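Local coordinates for unsaturated glucuronyl hydrolase (Streptococcus agalactiae, PDB 2ZZR), which hydrolyses unsaturated chondroitin, hyaluronan and heparin disaccharides, releasing the unsaturated uronic acid from their non-reducing end, at residues Phe56-Lys61 / Val371-Ile376; Glu33-Gln38 / Arg355-His360. All blocks are in the same frame, centred on the assembly; numbering follows the deposited sequence.

Interaction 1 (Phe56-Lys61 / Val371-Ile376); sequences FNNIYK and VDEGNI
Glu373 reaches the turn of Phe56-Lys61 through a bent chain: CG of Glu373 lies beside the backbone N, anti to the carbonyl carbon, and the chain then bends at chi2 (-79°). The carboxylate thus meets the backbone of Asn57 and Asn58. Asn57 N donates to Glu373 OE1 at 2.9 Å, from the syn side and somewhat out of the carboxylate plane. Asn58 N donates to Glu373 OE2, also at 2.9 Å, and this bond is straighter (165°) and uses the syn lone pair. With one N-H on each oxygen, the carboxylate has little freedom to rotate. Thr55 OG1 adds a further hydrogen bond to OE2.

The Asn58 side chain passes Glu373 at a slant, with the amide and carboxylate planes 71° apart. A water donates to Asn58 OD1 at 2.7 Å and, weakly, to the carbonyl oxygen of Asp372. Farther along, Tyr60 turns its ring edge to the backbone at the Asn375-Ile376 peptide. Tyr60 OH is hydrogen-bonded to Asp379 and also lies 3.8 Å from Ile376 CD1.

Phe56 to Ile59 form a type I' turn, the tight link of a beta hairpin with a two-residue loop, Asn57-Asn58, between strands 50-56 and 59-63. Asp372 and Glu373 face Gly361 as a G1 beta bulge. Asn375 then stands at the N-cap position of helix 376-390, near the probable substrate-binding residue Arg246.

Interaction 2 (Glu33-Gln38 / Arg355-His360); sequences EKALKQ and RPLLLH
Ala35 is the first residue of Glu33-Gln38 to touch the loop Arg355-His360. Ala35 CB lies 4.1 Å from Leu357 CD2, and Ala35 O is 3.4 Å from the same methyl. Leu357 CG stands beside its own backbone N (chi1 -54°), and the branched end extends to the helix. The other methyl, CD1, also comes near Ala35 CB.

One turn later, Gln38 covers more of the loop. Gln38 CB packs on Leu357 CD2 at 3.8 Å, so this methyl rests against both Ala35 and Gln38. The Gln38 chain bends at its second torsion (chi2 57°), which brings the amide alongside the backbone and the first side-chain carbons of Arg355. Gln38 OE1 approaches Arg355 CB at 3.5 Å. Gln38 CG lies 3.5 Å from Arg355 O and somewhat farther from the carbonyl oxygen of Pro356. The amide and guanidinium planes are 59° apart, and the two groups do not pair.

Their polar ends are held by other residues. Gln38 NE2 donates to Ile352 O and Asn42 OD1, and Arg355 NE bonds to Asn348. Asn42 ND2 also bonds to Arg355 O.

No hydrogen bond joins the two segments. Helix 25-46 therefore meets this loop by van der Waals packing in which methyl and methylene groups lie against carbonyl oxygens and a side-chain amide, while neighbouring residues satisfy the buried amide nitrogen of Gln38.

In the fold
Interaction 1 is partly buried and includes exposed turn residues. Interaction 2 is mostly buried. The first is held by a carboxylate bonded to backbone N-H groups; the second is van der Waals packing, partly between carbon and polar atoms, with no hydrogen bond across it. The two contacts touch each other. Asn58 packs on Arg355, Pro356 and Leu359, and a probable hydrogen bond joins Asp372 OD1 to His360 ND1. Asp379 of helix 376-390 is shared: it bonds Tyr60 OH and the backbone N atoms of Leu357 and Leu358. The loop 355-360 lies between helix 25-46 and the hairpin of 56-61. Interaction 1 comes near the probable substrate-binding residues Arg246 and Trp250, whereas interaction 2 lies away from the annotated sites.

Interaction 1 (Phe56-Lys61 / Val371-Ile376)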
loop_
_atom_site.group_PDB
_atom_site.type_symbol
_atom_site.label_atom_id
_atom_site.label_comp_id
_atom_site.label_asym_id
_atom_site.label_seq_id
_atom_site.Cartn_x
_atom_site.Cartn_y
_atom_site.Cartn_z
ATOM N N PHE A 56 14.934 -3.751 -13.326
ATOM C CA PHE A 56 16.226 -4.434 -13.410
ATOM C C PHE A 56 17.200 -3.415 -13.969
ATOM O O PHE A 56 17.050 -2.980 -15.115
ATOM C CB PHE A 56 16.137 -5.630 -14.359
ATOM C CG PHE A 56 15.183 -6.704 -13.907
ATOM C CD1 PHE A 56 15.655 -7.820 -13.216
ATOM C CD2 PHE A 56 13.818 -6.610 -14.180
ATOM C CE1 PHE A 56 14.781 -8.820 -12.797
ATOM C CE2 PHE A 56 12.932 -7.605 -13.761
ATOM C CZ PHE A 56 13.415 -8.716 -13.071
ATOM N N ASN A 57 18.178 -3.022 -13.157
ATOM C CA ASN A 57 19.057 -1.895 -13.487
ATOM C C ASN A 57 18.235 -0.649 -13.859
ATOM O O ASN A 57 18.548 0.078 -14.810
ATOM C CB ASN A 57 20.063 -2.284 -14.584
ATOM C CG ASN A 57 20.937 -3.470 -14.185
ATOM O OD1 ASN A 57 21.093 -4.424 -14.951
ATOM N ND2 ASN A 57 21.501 -3.419 -12.977
ATOM N N ASN A 58 17.157 -0.448 -13.098
ATOM C CA ASN A 58 16.214 0.673 -13.260
ATOM C C ASN A 58 15.364 0.678 -14.530
ATOM O O ASN A 58 14.736 1.689 -14.864
ATOM C CB ASN A 58 16.895 2.020 -12.994
ATOM C CG ASN A 58 17.179 2.227 -11.523
ATOM O OD1 ASN A 58 16.417 1.765 -10.668
ATOM N ND2 ASN A 58 18.277 2.909 -11.214
ATOM N N ILE A 59 15.314 -0.467 -15.204
ATOM C CA ILE A 59 14.422 -0.664 -16.341
ATOM C C ILE A 59 13.471 -1.838 -16.082
ATOM O O ILE A 59 13.915 -2.971 -15.850
ATOM C CB ILE A 59 15.220 -0.898 -17.669
ATOM C CG1 ILE A 59 16.188 0.270 -17.954
ATOM C CG2 ILE A 59 14.277 -1.186 -18.837
ATOM C CD1 ILE A 59 15.527 1.628 -18.235
ATOM N N TYR A 60 12.167 -1.566 -16.112
ATOM C CA TYR A 60 11.163 -2.622 -15.999
ATOM C C TYR A 60 11.290 -3.591 -17.161
ATOM O O TYR A 60 11.646 -3.194 -18.268
ATOM C CB TYR A 60 9.748 -2.050 -16.038
ATOM C CG TYR A 60 9.275 -1.395 -14.765
ATOM C CD1 TYR A 60 9.026 -2.152 -13.615
ATOM C CD2 TYR A 60 9.041 -0.019 -14.716
ATOM C CE1 TYR A 60 8.576 -1.546 -12.441
ATOM C CE2 TYR A 60 8.593 0.595 -13.547
ATOM C CZ TYR A 60 8.366 -0.175 -12.419
ATOM O OH TYR A 60 7.923 0.428 -11.266
ATOM N N LYS A 61 11.005 -4.860 -16.894
ATOM C CA LYS A 61 10.703 -5.805 -17.953
ATOM C C LYS A 61 9.195 -5.808 -18.188
ATOM O O LYS A 61 8.433 -5.204 -17.420
ATOM C CB LYS A 61 11.240 -7.204 -17.617
ATOM C CG LYS A 61 12.752 -7.311 -17.780
ATOM C CD LYS A 61 13.311 -8.624 -17.243
ATOM C CE LYS A 61 14.824 -8.560 -17.204
ATOM N NZ LYS A 61 15.414 -9.764 -16.559
ATOM N N VAL A 371 16.352 -5.266 -5.493
ATOM C CA VAL A 371 17.142 -4.621 -4.448
ATOM C C VAL A 371 17.798 -3.355 -4.996
ATOM O O VAL A 371 18.649 -3.425 -5.891
ATOM C CB VAL A 371 18.213 -5.575 -3.852
ATOM C CG1 VAL A 371 19.033 -4.862 -2.771
ATOM C CG2 VAL A 371 17.558 -6.827 -3.287
ATOM N N ASP A 372 17.396 -2.206 -4.446
ATOM C CA ASP A 372 17.781 -0.882 -4.954
ATOM C C ASP A 372 17.329 -0.724 -6.405
ATOM O O ASP A 372 18.125 -0.452 -7.321
ATOM C CB ASP A 372 19.282 -0.604 -4.772
ATOM C CG ASP A 372 19.632 0.862 -4.950
ATOM O OD1 ASP A 372 18.743 1.725 -4.773
ATOM O OD2 ASP A 372 20.803 1.157 -5.274
ATOM N N GLU A 373 16.029 -0.918 -6.590
ATOM C CA GLU A 373 15.373 -0.842 -7.881
ATOM C C GLU A 373 14.056 -0.098 -7.702
ATOM O O GLU A 373 13.510 -0.055 -6.600
ATOM C CB GLU A 373 15.071 -2.248 -8.399
ATOM C CG GLU A 373 16.303 -3.112 -8.672
ATOM C CD GLU A 373 16.988 -2.780 -9.991
ATOM O OE1 GLU A 373 18.050 -3.383 -10.263
ATOM O OE2 GLU A 373 16.468 -1.936 -10.758
ATOM N N GLY A 374 13.541 0.478 -8.783
ATOM C CA GLY A 374 12.172 0.961 -8.782
ATOM C C GLY A 374 11.220 -0.218 -8.667
ATOM O O GLY A 374 11.551 -1.347 -9.057
ATOM N N ASN A 375 10.042 0.027 -8.109
ATOM C CA ASN A 375 8.995 -0.988 -8.110
ATOM C C ASN A 375 7.633 -0.347 -8.345
ATOM O O ASN A 375 7.457 0.861 -8.130
ATOM C CB ASN A 375 9.043 -1.897 -6.865
ATOM C CG ASN A 375 8.979 -1.125 -5.551
ATOM O OD1 ASN A 375 9.858 -1.247 -4.690
ATOM N ND2 ASN A 375 7.930 -0.345 -5.382
ATOM N N ILE A 376 6.689 -1.147 -8.821
ATOM C CA ILE A 376 5.448 -0.584 -9.349
ATOM C C ILE A 376 4.490 -0.089 -8.259
ATOM O O ILE A 376 3.749 0.873 -8.481
ATOM C CB ILE A 376 4.767 -1.528 -10.379
ATOM C CG1 ILE A 376 3.669 -0.799 -11.175
ATOM C CG2 ILE A 376 4.255 -2.818 -9.711
ATOM C CD1 ILE A 376 4.173 0.446 -11.934
HETATM O O HOH W 1 16.787 2.440 -8.039
#

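Interaction 2 (Glu33-Gln38 / Arg355-His360)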
loop_
_atom_site.group_PDB
_atom_site.type_symbol
_atom_site.label_atom_id
_atom_site.label_comp_id
_atom_site.label_asym_id
_atom_site.label_seq_id
_atom_site.Cartn_x
_atom_site.Cartn_y
_atom_site.Cartn_z
ATOM N N GLU A 33 3.833 16.279 -13.232
ATOM C CA GLU A 33 4.100 16.392 -14.660
ATOM C C GLU A 33 5.318 15.577 -15.097
ATOM O O GLU A 33 5.279 14.941 -16.149
ATOM C CB GLU A 33 4.189 17.861 -15.082
ATOM C CG GLU A 33 2.808 18.497 -15.193
ATOM C CD GLU A 33 2.824 20.015 -15.274
ATOM O OE1 GLU A 33 3.907 20.631 -15.158
ATOM O OE2 GLU A 33 1.730 20.593 -15.442
ATOM N N LYS A 34 6.367 15.559 -14.272
ATOM C CA LYS A 34 7.554 14.734 -14.530
ATOM C C LYS A 34 7.198 13.239 -14.518
ATOM O O LYS A 34 7.652 12.482 -15.377
ATOM C CB LYS A 34 8.675 15.044 -13.531
ATOM C CG LYS A 34 10.041 14.430 -13.893
ATOM C CD LYS A 34 11.156 14.889 -12.963
ATOM C CE LYS A 34 11.029 14.275 -11.577
ATOM N NZ LYS A 34 12.225 14.528 -10.739
ATOM N N ALA A 35 6.378 12.824 -13.551
ATOM C CA ALA A 35 5.899 11.439 -13.491
ATOM C C ALA A 35 5.093 11.066 -14.734
ATOM O O ALA A 35 5.274 9.982 -15.299
ATOM C CB ALA A 35 5.069 11.208 -12.219
ATOM N N LEU A 36 4.213 11.968 -15.168
ATOM C CA LEU A 36 3.370 11.715 -16.338
ATOM C C LEU A 36 4.164 11.571 -17.638
ATOM O O LEU A 36 3.817 10.749 -18.485
ATOM C CB LEU A 36 2.274 12.778 -16.472
ATOM C CG LEU A 36 0.918 12.332 -15.918
ATOM C CD1 LEU A 36 1.000 11.878 -14.448
ATOM C CD2 LEU A 36 -0.133 13.420 -16.092
ATOM N N LYS A 37 5.232 12.353 -17.776
ATOM C CA LYS A 37 6.141 12.227 -18.921
ATOM C C LYS A 37 6.707 10.808 -19.004
ATOM O O LYS A 37 6.772 10.222 -20.088
ATOM C CB LYS A 37 7.275 13.245 -18.832
ATOM C CG LYS A 37 6.856 14.667 -19.189
ATOM C CD LYS A 37 7.995 15.628 -18.963
ATOM C CE LYS A 37 7.551 17.067 -19.172
ATOM N NZ LYS A 37 8.671 17.995 -18.850
ATOM N N GLN A 38 7.087 10.253 -17.853
ATOM C CA GLN A 38 7.551 8.864 -17.789
ATOM C C GLN A 38 6.429 7.869 -18.090
ATOM O O GLN A 38 6.648 6.882 -18.789
ATOM C CB GLN A 38 8.202 8.555 -16.433
ATOM C CG GLN A 38 8.965 7.215 -16.399
ATOM C CD GLN A 38 10.042 7.136 -17.475
ATOM O OE1 GLN A 38 11.024 7.880 -17.438
ATOM N NE2 GLN A 38 9.860 6.230 -18.437
ATOM N N ARG A 355 11.828 3.120 -17.433
ATOM C CA ARG A 355 12.231 3.705 -16.150
ATOM C C ARG A 355 11.014 3.781 -15.220
ATOM O O ARG A 355 9.879 3.884 -15.694
ATOM C CB ARG A 355 12.830 5.105 -16.336
ATOM C CG ARG A 355 14.181 5.158 -17.061
ATOM C CD ARG A 355 15.365 4.847 -16.168
ATOM N NE ARG A 355 15.642 5.900 -15.187
ATOM C CZ ARG A 355 16.725 5.942 -14.419
ATOM N NH1 ARG A 355 16.890 6.933 -13.554
ATOM N NH2 ARG A 355 17.651 4.996 -14.516
ATOM N N PRO A 356 11.250 3.716 -13.894
ATOM C CA PRO A 356 10.162 3.863 -12.935
ATOM C C PRO A 356 9.920 5.336 -12.606
ATOM O O PRO A 356 10.702 6.196 -13.009
ATOM C CB PRO A 356 10.699 3.136 -11.702
ATOM C CG PRO A 356 12.166 3.378 -11.749
ATOM C CD PRO A 356 12.542 3.492 -13.220
ATOM N N LEU A 357 8.844 5.624 -11.882
ATOM C CA LEU A 357 8.586 6.984 -11.420
ATOM C C LEU A 357 9.500 7.335 -10.256
ATOM O O LEU A 357 9.911 8.490 -10.094
ATOM C CB LEU A 357 7.119 7.131 -10.995
ATOM C CG LEU A 357 6.020 6.744 -11.987
ATOM C CD1 LEU A 357 4.667 7.105 -11.421
ATOM C CD2 LEU A 357 6.241 7.428 -13.350
ATOM N N LEU A 358 9.818 6.318 -9.456
ATOM C CA LEU A 358 10.514 6.476 -8.190
ATOM C C LEU A 358 11.628 5.434 -8.088
ATOM O O LEU A 358 11.403 4.252 -8.342
ATOM C CB LEU A 358 9.512 6.303 -7.035
ATOM C CG LEU A 358 9.947 6.527 -5.580
ATOM C CD1 LEU A 358 10.234 7.992 -5.279
ATOM C CD2 LEU A 358 8.879 5.993 -4.622
ATOM N N LEU A 359 12.823 5.886 -7.719
ATOM C CA LEU A 359 13.985 5.010 -7.610
ATOM C C LEU A 359 14.213 4.546 -6.173
ATOM O O LEU A 359 13.565 5.029 -5.248
ATOM C CB LEU A 359 15.234 5.727 -8.134
ATOM C CG LEU A 359 15.232 6.229 -9.586
ATOM C CD1 LEU A 359 16.415 7.164 -9.842
ATOM C CD2 LEU A 359 15.234 5.079 -10.575
ATOM N N HIS A 360 15.133 3.597 -6.009
ATOM C CA HIS A 360 15.647 3.171 -4.706
ATOM C C HIS A 360 14.613 2.529 -3.773
ATOM O O HIS A 360 14.468 2.926 -2.617
ATOM C CB HIS A 360 16.423 4.307 -4.014
ATOM C CG HIS A 360 17.429 4.972 -4.904
ATOM N ND1 HIS A 360 18.562 4.327 -5.356
ATOM C CD2 HIS A 360 17.467 6.218 -5.434
ATOM C CE1 HIS A 360 19.257 5.149 -6.123
ATOM N NE2 HIS A 360 18.614 6.303 -6.188
#